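PDB 1ODO: putative cytochrome P450 154A1 from Streptomyces coelicolor, which belongs to the cytochrome P450 family and carries protoporphyrin IX containing iron, with 4-phenyl-1H-imidazole also bound in this structure. Local coordinates for residues N323-H329 and V341-A346; D16-E20 and E286-H291; I199-R203 and I215-D219. One frame throughout, in Å; residues are numbered along the deposited sequence.

Interaction 1: N323-H329 and V341-A346; sequences NRHPDWH and VKEHLA. With HEM (protoporphyrin IX containing Fe), chain B.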
loop_
_atom_site.group_PDB
_atom_site.type_symbol
_atom_site.label_atom_id
_atom_site.label_comp_id
_atom_site.label_asym_id
_atom_site.label_seq_id
_atom_site.Cartn_x
_atom_site.Cartn_y
_atom_site.Cartn_z
ATOM N N ASN A 323 4.770 13.672 -2.308
ATOM C CA ASN A 323 4.530 13.575 -3.745
ATOM C C ASN A 323 3.980 14.880 -4.314
ATOM O O ASN A 323 4.023 15.098 -5.523
ATOM C CB ASN A 323 3.542 12.451 -4.061
ATOM C CG ASN A 323 4.167 11.068 -3.972
ATOM O OD1 ASN A 323 5.384 10.921 -3.843
ATOM N ND2 ASN A 323 3.326 10.040 -4.061
ATOM N N ARG A 324 3.460 15.737 -3.439
ATOM C CA ARG A 324 2.898 17.021 -3.857
ATOM C C ARG A 324 3.742 18.210 -3.419
ATOM O O ARG A 324 3.269 19.350 -3.421
ATOM C CB ARG A 324 1.473 17.168 -3.308
ATOM C CG ARG A 324 0.438 16.267 -4.001
ATOM C CD ARG A 324 -0.780 16.058 -3.107
ATOM N NE ARG A 324 -1.861 15.301 -3.743
ATOM C CZ ARG A 324 -2.989 15.848 -4.191
ATOM N NH1 ARG A 324 -3.182 17.158 -4.081
ATOM N NH2 ARG A 324 -3.942 15.088 -4.713
ATOM N N HIS A 325 4.991 17.949 -3.046
ATOM C CA HIS A 325 5.893 19.010 -2.604
ATOM C C HIS A 325 6.172 19.934 -3.789
ATOM O O HIS A 325 6.602 19.486 -4.852
ATOM C CB HIS A 325 7.186 18.395 -2.064
ATOM C CG HIS A 325 8.028 19.353 -1.279
ATOM N ND1 HIS A 325 8.762 20.358 -1.872
ATOM C CD2 HIS A 325 8.249 19.460 0.052
ATOM C CE1 HIS A 325 9.399 21.042 -0.937
ATOM N NE2 HIS A 325 9.105 20.517 0.238
ATOM N N PRO A 326 5.934 21.246 -3.613
ATOM C CA PRO A 326 6.132 22.261 -4.653
ATOM C C PRO A 326 7.519 22.419 -5.272
ATOM O O PRO A 326 7.646 23.011 -6.347
ATOM C CB PRO A 326 5.629 23.540 -3.984
ATOM C CG PRO A 326 5.957 23.313 -2.544
ATOM C CD PRO A 326 5.536 21.874 -2.340
ATOM N N ASP A 327 8.560 21.923 -4.611
ATOM C CA ASP A 327 9.902 22.045 -5.175
ATOM C C ASP A 327 10.212 20.806 -6.011
ATOM O O ASP A 327 11.222 20.752 -6.710
ATOM C CB ASP A 327 10.953 22.223 -4.072
ATOM C CG ASP A 327 11.444 23.663 -3.963
ATOM O OD1 ASP A 327 10.622 24.584 -4.154
ATOM O OD2 ASP A 327 12.643 23.875 -3.678
ATOM N N TRP A 328 9.331 19.811 -5.940
ATOM C CA TRP A 328 9.527 18.578 -6.701
ATOM C C TRP A 328 8.740 18.601 -8.010
ATOM O O TRP A 328 9.288 18.335 -9.084
ATOM C CB TRP A 328 9.090 17.364 -5.877
ATOM C CG TRP A 328 9.601 16.053 -6.416
ATOM C CD1 TRP A 328 10.487 15.874 -7.444
ATOM C CD2 TRP A 328 9.306 14.745 -5.910
ATOM N NE1 TRP A 328 10.765 14.535 -7.605
ATOM C CE2 TRP A 328 10.056 13.820 -6.676
ATOM C CE3 TRP A 328 8.486 14.263 -4.884
ATOM C CZ2 TRP A 328 10.008 12.440 -6.442
ATOM C CZ3 TRP A 328 8.438 12.889 -4.653
ATOM C CH2 TRP A 328 9.195 11.996 -5.429
ATOM N N HIS A 329 7.456 18.929 -7.903
ATOM C CA HIS A 329 6.559 18.993 -9.054
ATOM C C HIS A 329 5.821 20.329 -9.124
ATOM O O HIS A 329 5.292 20.800 -8.122
ATOM C CB HIS A 329 5.520 17.872 -8.953
ATOM C CG HIS A 329 6.108 16.496 -8.988
ATOM N ND1 HIS A 329 6.534 15.901 -10.155
ATOM C CD2 HIS A 329 6.345 15.601 -7.999
ATOM C CE1 HIS A 329 7.008 14.697 -9.885
ATOM N NE2 HIS A 329 6.905 14.491 -8.584
ATOM N N VAL A 341 8.189 14.757 -15.860
ATOM C CA VAL A 341 8.816 14.225 -14.651
ATOM C C VAL A 341 7.701 13.497 -13.902
ATOM O O VAL A 341 6.795 14.128 -13.355
ATOM C CB VAL A 341 9.383 15.347 -13.762
ATOM C CG1 VAL A 341 10.021 14.748 -12.511
ATOM C CG2 VAL A 341 10.410 16.157 -14.539
ATOM N N LYS A 342 7.780 12.172 -13.877
ATOM C CA LYS A 342 6.770 11.354 -13.209
ATOM C C LYS A 342 7.183 10.685 -11.897
ATOM O O LYS A 342 6.406 9.917 -11.329
ATOM C CB LYS A 342 6.294 10.266 -14.177
ATOM C CG LYS A 342 5.879 10.776 -15.561
ATOM C CD LYS A 342 5.593 9.608 -16.510
ATOM C CE LYS A 342 5.175 10.089 -17.898
ATOM N NZ LYS A 342 3.966 10.963 -17.833
ATOM N N GLU A 343 8.387 10.963 -11.411
ATOM C CA GLU A 343 8.841 10.346 -10.165
ATOM C C GLU A 343 7.971 10.640 -8.955
ATOM O O GLU A 343 7.453 11.745 -8.790
ATOM C CB GLU A 343 10.294 10.734 -9.870
ATOM C CG GLU A 343 10.659 12.147 -10.257
ATOM C CD GLU A 343 12.129 12.440 -10.035
ATOM O OE1 GLU A 343 12.972 11.603 -10.430
ATOM O OE2 GLU A 343 12.446 13.509 -9.474
ATOM N N HIS A 344 7.815 9.625 -8.110
ATOM C CA HIS A 344 7.012 9.737 -6.903
ATOM C C HIS A 344 7.558 8.774 -5.853
ATOM O O HIS A 344 8.436 7.955 -6.142
ATOM C CB HIS A 344 5.558 9.379 -7.201
ATOM C CG HIS A 344 5.374 7.957 -7.623
ATOM N ND1 HIS A 344 5.181 7.588 -8.937
ATOM C CD2 HIS A 344 5.426 6.806 -6.912
ATOM C CE1 HIS A 344 5.125 6.269 -9.016
ATOM N NE2 HIS A 344 5.272 5.772 -7.801
ATOM N N LEU A 345 7.010 8.860 -4.647
ATOM C CA LEU A 345 7.421 8.011 -3.533
ATOM C C LEU A 345 6.313 7.071 -3.051
ATOM O O LEU A 345 6.323 6.630 -1.901
ATOM C CB LEU A 345 7.883 8.888 -2.365
ATOM C CG LEU A 345 9.241 9.570 -2.563
ATOM C CD1 LEU A 345 9.455 10.643 -1.506
ATOM C CD2 LEU A 345 10.338 8.516 -2.481
ATOM N N ALA A 346 5.359 6.760 -3.924
ATOM C CA ALA A 346 4.267 5.868 -3.539
ATOM C C ALA A 346 4.780 4.494 -3.094
ATOM O O ALA A 346 4.177 3.848 -2.234
ATOM C CB ALA A 346 3.285 5.710 -4.699
HETATM C CHA HEM B . 6.686 -2.237 1.053
HETATM C CHB HEM B . 4.792 -6.070 -1.160
HETATM C CHC HEM B . 1.615 -3.213 -3.408
HETATM C CHD HEM B . 3.502 0.598 -1.174
HETATM C C1A HEM B . 6.478 -3.533 0.650
HETATM C C2A HEM B . 7.230 -4.704 1.091
HETATM C C3A HEM B . 6.699 -5.773 0.480
HETATM C C4A HEM B . 5.608 -5.309 -0.366
HETATM C CMA HEM B . 7.126 -7.245 0.617
HETATM C CAA HEM B . 8.408 -4.658 2.087
HETATM C CBA HEM B . 9.722 -4.313 1.362
HETATM C CGA HEM B . 10.961 -4.225 2.252
HETATM O O1A HEM B . 10.773 -3.747 3.426
HETATM O O2A HEM B . 12.038 -4.601 1.793
HETATM C C1B HEM B . 3.763 -5.640 -1.955
HETATM C C2B HEM B . 2.932 -6.512 -2.766
HETATM C C3B HEM B . 2.032 -5.711 -3.405
HETATM C C4B HEM B . 2.297 -4.350 -2.997
HETATM C CMB HEM B . 3.084 -8.046 -2.846
HETATM C CAB HEM B . 0.911 -6.105 -4.387
HETATM C CBB HEM B . 1.409 -6.700 -5.714
HETATM C C1C HEM B . 1.865 -1.912 -2.995
HETATM C C2C HEM B . 1.101 -0.741 -3.453
HETATM C C3C HEM B . 1.628 0.333 -2.822
HETATM C C4C HEM B . 2.706 -0.160 -1.989
HETATM C CMC HEM B . -0.080 -0.828 -4.469
HETATM C CAC HEM B . 1.245 1.836 -2.879
HETATM C CBC HEM B . 1.033 2.446 -4.269
HETATM C C1D HEM B . 4.525 0.178 -0.370
HETATM C C2D HEM B . 5.325 1.023 0.486
HETATM C C3D HEM B . 6.217 0.227 1.122
HETATM C C4D HEM B . 5.983 -1.119 0.651
HETATM C CMD HEM B . 5.143 2.547 0.627
HETATM C CAD HEM B . 7.250 0.680 2.166
HETATM C CBD HEM B . 8.438 1.520 1.685
HETATM C CGD HEM B . 9.247 1.877 2.914
HETATM O O1D HEM B . 9.242 3.050 3.308
HETATM O O2D HEM B . 9.840 0.932 3.483
HETATM N NA HEM B . 5.508 -3.932 -0.239
HETATM N NB HEM B . 3.350 -4.320 -2.108
HETATM N NC HEM B . 2.840 -1.528 -2.108
HETATM N ND HEM B . 4.934 -1.148 -0.258
HETATM FE FE HEM B . 4.172 -2.717 -1.181
HETATM O O HOH W 1 6.073 16.992 -12.688
#
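The indole NE1 of Trp328 donates to Glu343 OE2 at 2.7 Å in an almost straight bond (179°), and the oxygen lies in the ring plane. That oxygen is used on its anti side, somewhat out of the carboxylate plane. Trp328 CG stands anti to the backbone N (chi1 -164°), which sends the indole toward 341-346. There CH2 comes 3.5 Å from His344 CA, and the six-membered ring packs against CG and CD1 of Leu345. His329 occupies one face of the indole, with NE2 3.6 Å above its centre. The same NE2 donates to Glu343 O at 2.8 Å, nearly in line with the carbonyl but bent at the hydrogen (130°). At the other nitrogen, ND1 pairs with water 1, which in turn donates to Val341 O. Both segments belong to the meander of the P450 fold, which follows the short K' helix (319-322) and leads to the loop carrying the cysteine ligand of the heme. Asn323 OD1 accepts from Leu345 N at 2.7 Å and so ties down the backbone just before Ala346, whose O lies 3.3 Å from the heme methyl CMD. On the K-helix side, Asn323 O accepts from NH1 of Arg284, the arginine of the ExxR motif, while Arg324 is satisfied by a salt bridge to Asp333 and a bond to His285 O.

Interaction 2: D16-E20 and E286-H291; sequences DHHTE and EPAVKH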
loop_
_atom_site.group_PDB
_atom_site.type_symbol
_atom_site.label_atom_id
_atom_site.label_comp_id
_atom_site.label_asym_id
_atom_site.label_seq_id
_atom_site.Cartn_x
_atom_site.Cartn_y
_atom_site.Cartn_z
ATOM N N ASP A 16 -9.743 14.118 5.884
ATOM C CA ASP A 16 -9.396 15.136 4.897
ATOM C C ASP A 16 -7.888 15.166 4.677
ATOM O O ASP A 16 -7.197 16.069 5.161
ATOM C CB ASP A 16 -9.883 16.501 5.391
ATOM C CG ASP A 16 -9.679 17.603 4.372
ATOM O OD1 ASP A 16 -9.195 17.316 3.256
ATOM O OD2 ASP A 16 -10.012 18.763 4.688
ATOM N N HIS A 17 -7.384 14.185 3.933
ATOM C CA HIS A 17 -5.957 14.104 3.666
ATOM C C HIS A 17 -5.379 15.248 2.841
ATOM O O HIS A 17 -4.198 15.562 2.976
ATOM C CB HIS A 17 -5.603 12.743 3.040
ATOM C CG HIS A 17 -6.045 12.576 1.618
ATOM N ND1 HIS A 17 -7.369 12.626 1.235
ATOM C CD2 HIS A 17 -5.337 12.316 0.493
ATOM C CE1 HIS A 17 -7.457 12.401 -0.065
ATOM N NE2 HIS A 17 -6.238 12.209 -0.539
ATOM N N HIS A 18 -6.193 15.878 1.995
ATOM C CA HIS A 18 -5.691 16.988 1.182
ATOM C C HIS A 18 -5.311 18.155 2.085
ATOM O O HIS A 18 -4.276 18.792 1.891
ATOM C CB HIS A 18 -6.735 17.464 0.172
ATOM C CG HIS A 18 -7.018 16.477 -0.915
ATOM N ND1 HIS A 18 -6.031 15.709 -1.494
ATOM C CD2 HIS A 18 -8.167 16.160 -1.557
ATOM C CE1 HIS A 18 -6.560 14.960 -2.445
ATOM N NE2 HIS A 18 -7.855 15.216 -2.504
ATOM N N THR A 19 -6.159 18.454 3.062
ATOM C CA THR A 19 -5.858 19.551 3.971
ATOM C C THR A 19 -4.667 19.121 4.815
ATOM O O THR A 19 -3.786 19.922 5.124
ATOM C CB THR A 19 -7.043 19.872 4.894
ATOM O OG1 THR A 19 -8.126 20.381 4.109
ATOM C CG2 THR A 19 -6.641 20.920 5.935
ATOM N N GLU A 20 -4.639 17.842 5.178
ATOM C CA GLU A 20 -3.543 17.320 5.985
ATOM C C GLU A 20 -2.204 17.539 5.273
ATOM O O GLU A 20 -1.210 17.885 5.912
ATOM C CB GLU A 20 -3.746 15.828 6.258
ATOM C CG GLU A 20 -2.595 15.187 7.028
ATOM C CD GLU A 20 -2.828 13.718 7.305
ATOM O OE1 GLU A 20 -3.395 13.389 8.372
ATOM O OE2 GLU A 20 -2.453 12.894 6.446
ATOM N N GLU A 286 -2.470 10.494 -5.899
ATOM C CA GLU A 286 -3.285 9.869 -4.858
ATOM C C GLU A 286 -2.757 8.475 -4.536
ATOM O O GLU A 286 -3.409 7.470 -4.821
ATOM C CB GLU A 286 -4.748 9.779 -5.300
ATOM C CG GLU A 286 -5.413 11.133 -5.517
ATOM C CD GLU A 286 -5.649 11.908 -4.229
ATOM O OE1 GLU A 286 -5.161 11.487 -3.155
ATOM O OE2 GLU A 286 -6.327 12.952 -4.297
ATOM N N PRO A 287 -1.554 8.400 -3.943
ATOM C CA PRO A 287 -0.932 7.121 -3.581
ATOM C C PRO A 287 -1.778 6.364 -2.557
ATOM O O PRO A 287 -2.455 6.982 -1.734
ATOM C CB PRO A 287 0.434 7.543 -3.033
ATOM C CG PRO A 287 0.167 8.907 -2.469
ATOM C CD PRO A 287 -0.711 9.535 -3.527
ATOM N N ALA A 288 -1.725 5.035 -2.607
ATOM C CA ALA A 288 -2.491 4.186 -1.691
ATOM C C ALA A 288 -2.058 4.221 -0.227
ATOM O O ALA A 288 -2.876 3.989 0.667
ATOM C CB ALA A 288 -2.486 2.737 -2.200
ATOM N N VAL A 289 -0.778 4.493 0.019
ATOM C CA VAL A 289 -0.251 4.556 1.382
ATOM C C VAL A 289 0.229 5.987 1.631
ATOM O O VAL A 289 1.225 6.425 1.056
ATOM C CB VAL A 289 0.918 3.569 1.563
ATOM C CG1 VAL A 289 1.525 3.714 2.953
ATOM C CG2 VAL A 289 0.417 2.147 1.345
ATOM N N LYS A 290 -0.476 6.710 2.494
ATOM C CA LYS A 290 -0.120 8.095 2.798
ATOM C C LYS A 290 1.045 8.323 3.753
ATOM O O LYS A 290 1.818 9.263 3.576
ATOM C CB LYS A 290 -1.357 8.829 3.322
ATOM C CG LYS A 290 -2.515 8.843 2.326
ATOM C CD LYS A 290 -3.788 9.410 2.946
ATOM C CE LYS A 290 -4.377 8.453 3.972
ATOM N NZ LYS A 290 -5.632 8.990 4.582
ATOM N N HIS A 291 1.155 7.475 4.771
ATOM C CA HIS A 291 2.227 7.588 5.764
ATOM C C HIS A 291 2.721 6.177 6.041
ATOM O O HIS A 291 1.922 5.236 6.075
ATOM C CB HIS A 291 1.688 8.192 7.064
ATOM C CG HIS A 291 1.057 9.539 6.899
ATOM N ND1 HIS A 291 1.792 10.700 6.789
ATOM C CD2 HIS A 291 -0.244 9.909 6.832
ATOM C CE1 HIS A 291 0.970 11.727 6.661
ATOM N NE2 HIS A 291 -0.271 11.274 6.684
HETATM O O HOH W 2 -4.747 11.199 6.096
#
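The imidazole of His17 meets Glu286 at its edge and carries the ring of His18 over one face. Glu286 OE1 receives the NE2-H of His17 at 2.9 Å (166°), with the acceptor almost in the ring plane and used on its syn side, although ring and carboxylate are well turned from each other. A second imidazole, His291, likewise offers an edge: its NE2 donates to Glu20 OE2 at 2.7 Å in a nearly straight bond (176°). Here the oxygen lies in the plane of the ring, yet the ring approaches it from above the carboxylate plane. These two His-carboxylate pairs run in opposite senses across the contact and fasten the start of the P450 A helix (17-25) to the connection between the K helix and strand 292-297. Asp16 is the N-cap of the A helix, its OD1 accepting from Thr19 N.

Neither pair stands alone. Glu286 OE1 also accepts from Asn396 ND2, and ND1 of His291 bonds to Ser318 OG, so that imidazole is held at both nitrogens and its rotation is fixed. Glu20 OE2 takes a further hydrogen from water 2, which accepts from Lys290 NZ at 2.8 Å, while the ammonium also bonds Ser392 O. The water thus relays between two opposite charges that do not touch directly and probably steadies the carboxylate. A bend about the CG-CD bond (chi3 -71°) sets the course of CE and NZ; nearer the backbone, the lysine chain crosses His17 at about a right angle, with Lys290 CD 3.8 Å from His17 CB.

Interaction 3: I199-R203 and I215-D219; sequences IAAKR and IAARD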
loop_
_atom_site.group_PDB
_atom_site.type_symbol
_atom_site.label_atom_id
_atom_site.label_comp_id
_atom_site.label_asym_id
_atom_site.label_seq_id
_atom_site.Cartn_x
_atom_site.Cartn_y
_atom_site.Cartn_z
ATOM N N ILE A 199 -0.779 -22.113 6.951
ATOM C CA ILE A 199 0.511 -22.791 7.034
ATOM C C ILE A 199 0.315 -24.292 7.217
ATOM O O ILE A 199 0.990 -25.101 6.574
ATOM C CB ILE A 199 1.347 -22.221 8.204
ATOM C CG1 ILE A 199 1.737 -20.772 7.888
ATOM C CG2 ILE A 199 2.581 -23.085 8.448
ATOM C CD1 ILE A 199 2.384 -20.020 9.048
ATOM N N ALA A 200 -0.619 -24.657 8.090
ATOM C CA ALA A 200 -0.902 -26.062 8.353
ATOM C C ALA A 200 -1.403 -26.734 7.081
ATOM O O ALA A 200 -0.963 -27.830 6.734
ATOM C CB ALA A 200 -1.944 -26.190 9.464
ATOM N N ALA A 201 -2.310 -26.061 6.379
ATOM C CA ALA A 201 -2.874 -26.591 5.144
ATOM C C ALA A 201 -1.828 -26.759 4.047
ATOM O O ALA A 201 -1.819 -27.775 3.344
ATOM C CB ALA A 201 -3.998 -25.689 4.655
ATOM N N LYS A 202 -0.950 -25.773 3.897
ATOM C CA LYS A 202 0.085 -25.845 2.871
ATOM C C LYS A 202 1.170 -26.846 3.241
ATOM O O LYS A 202 1.827 -27.408 2.365
ATOM C CB LYS A 202 0.685 -24.459 2.625
ATOM C CG LYS A 202 -0.341 -23.441 2.139
ATOM C CD LYS A 202 -0.987 -23.849 0.811
ATOM C CE LYS A 202 0.016 -23.835 -0.341
ATOM N NZ LYS A 202 -0.640 -24.038 -1.668
ATOM N N ARG A 203 1.364 -27.067 4.539
ATOM C CA ARG A 203 2.373 -28.018 4.989
ATOM C C ARG A 203 1.907 -29.399 4.556
ATOM O O ARG A 203 2.682 -30.205 4.040
ATOM C CB ARG A 203 2.499 -28.010 6.512
ATOM C CG ARG A 203 3.569 -27.101 7.050
ATOM C CD ARG A 203 4.307 -27.782 8.188
ATOM N NE ARG A 203 5.413 -26.964 8.661
ATOM C CZ ARG A 203 5.264 -25.856 9.375
ATOM N NH1 ARG A 203 4.049 -25.441 9.704
ATOM N NH2 ARG A 203 6.327 -25.157 9.747
ATOM N N ILE A 215 7.576 -22.120 3.685
ATOM C CA ILE A 215 7.427 -23.182 4.671
ATOM C C ILE A 215 8.661 -24.081 4.582
ATOM O O ILE A 215 9.227 -24.484 5.598
ATOM C CB ILE A 215 6.141 -24.005 4.410
ATOM C CG1 ILE A 215 4.912 -23.152 4.751
ATOM C CG2 ILE A 215 6.151 -25.280 5.241
ATOM C CD1 ILE A 215 3.584 -23.793 4.396
ATOM N N ALA A 216 9.087 -24.370 3.358
ATOM C CA ALA A 216 10.255 -25.217 3.140
ATOM C C ALA A 216 11.490 -24.604 3.793
ATOM O O ALA A 216 12.310 -25.314 4.373
ATOM C CB ALA A 216 10.496 -25.402 1.645
ATOM N N ALA A 217 11.619 -23.285 3.695
ATOM C CA ALA A 217 12.757 -22.585 4.279
ATOM C C ALA A 217 12.713 -22.643 5.803
ATOM O O ALA A 217 13.752 -22.667 6.461
ATOM C CB ALA A 217 12.777 -21.136 3.811
ATOM N N ARG A 218 11.505 -22.662 6.357
ATOM C CA ARG A 218 11.330 -22.716 7.805
ATOM C C ARG A 218 11.521 -24.136 8.325
ATOM O O ARG A 218 12.030 -24.337 9.430
ATOM C CB ARG A 218 9.939 -22.196 8.187
ATOM C CG ARG A 218 9.610 -22.276 9.680
ATOM C CD ARG A 218 9.138 -23.668 10.065
ATOM N NE ARG A 218 8.915 -23.824 11.502
ATOM C CZ ARG A 218 9.854 -23.673 12.433
ATOM N NH1 ARG A 218 11.095 -23.351 12.093
ATOM N NH2 ARG A 218 9.552 -23.865 13.709
ATOM N N ASP A 219 11.113 -25.115 7.525
ATOM C CA ASP A 219 11.238 -26.515 7.906
ATOM C C ASP A 219 12.627 -27.075 7.618
ATOM O O ASP A 219 12.881 -28.261 7.838
ATOM C CB ASP A 219 10.183 -27.361 7.185
ATOM C CG ASP A 219 8.774 -27.076 7.672
ATOM O OD1 ASP A 219 8.628 -26.351 8.679
ATOM O OD2 ASP A 219 7.811 -27.585 7.058
HETATM O O HOH W 3 6.259 -23.059 11.679
#
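Ile199-Arg203 and Ile215-Arg218 are helical, approach most closely at Arg203 and Ile215, whose CA atoms are 7.0 Å apart, and belong to the G and H helices of the P450 fold (181-204 and 210-218). At Asp219 the second segment leaves its helix, the amide of Asp219 still bonded to Ile215 O. Ile215 carries the apolar part of the contact. Its CD1 reaches the G helix 3.6 Å from Ile199 O and sits tightly, 3.5 Å, against Lys202 CB, while the ammonium of that lysine leads away to Asp209 and Gly158 O. The other branch, CG2, packs on Arg203 CG and lies over a face of the guanidinium. Arg203 then grips Asp219 side-on: NE donates to OD2 at 3.0 Å and NH2 to OD1 at 2.8 Å (163°), both through syn lone pairs, with the two flat groups only 21° from coplanar. The two bonds fix the rotation of the guanidinium and join the G helix to the end of the H helix. Arg218 lies close by, its CD at the edge of the Arg203 guanidinium, and Asp219 probably offsets the two positive charges. Water 3 accepts from both arginines, 2.9 Å from Arg203 NH2 and 2.8 Å from Arg218 NE.

Interactions 1 and 2 are neighbours, their centres 14 Å apart. Arg324 of the first reaches Glu286 of the second in a weak ion pair (NH2 to OE2 3.2 Å), and Pro287 packs against both Asn323 and Ala346. Together they join the A helix, the K-helix exit and the meander next to the heme, which Ala346 and Ala288 line from the two contacts. The 4-phenyl-1H-imidazole is farther off, about 10 Å from the side chain of Ala346 and about 12 Å from that of His291. Interaction 3 lies across the chain's centre, 42 Å from interaction 1 and 37 Å from interaction 2 between centres, yet in sequence it falls inside the loop that interaction 2 closes.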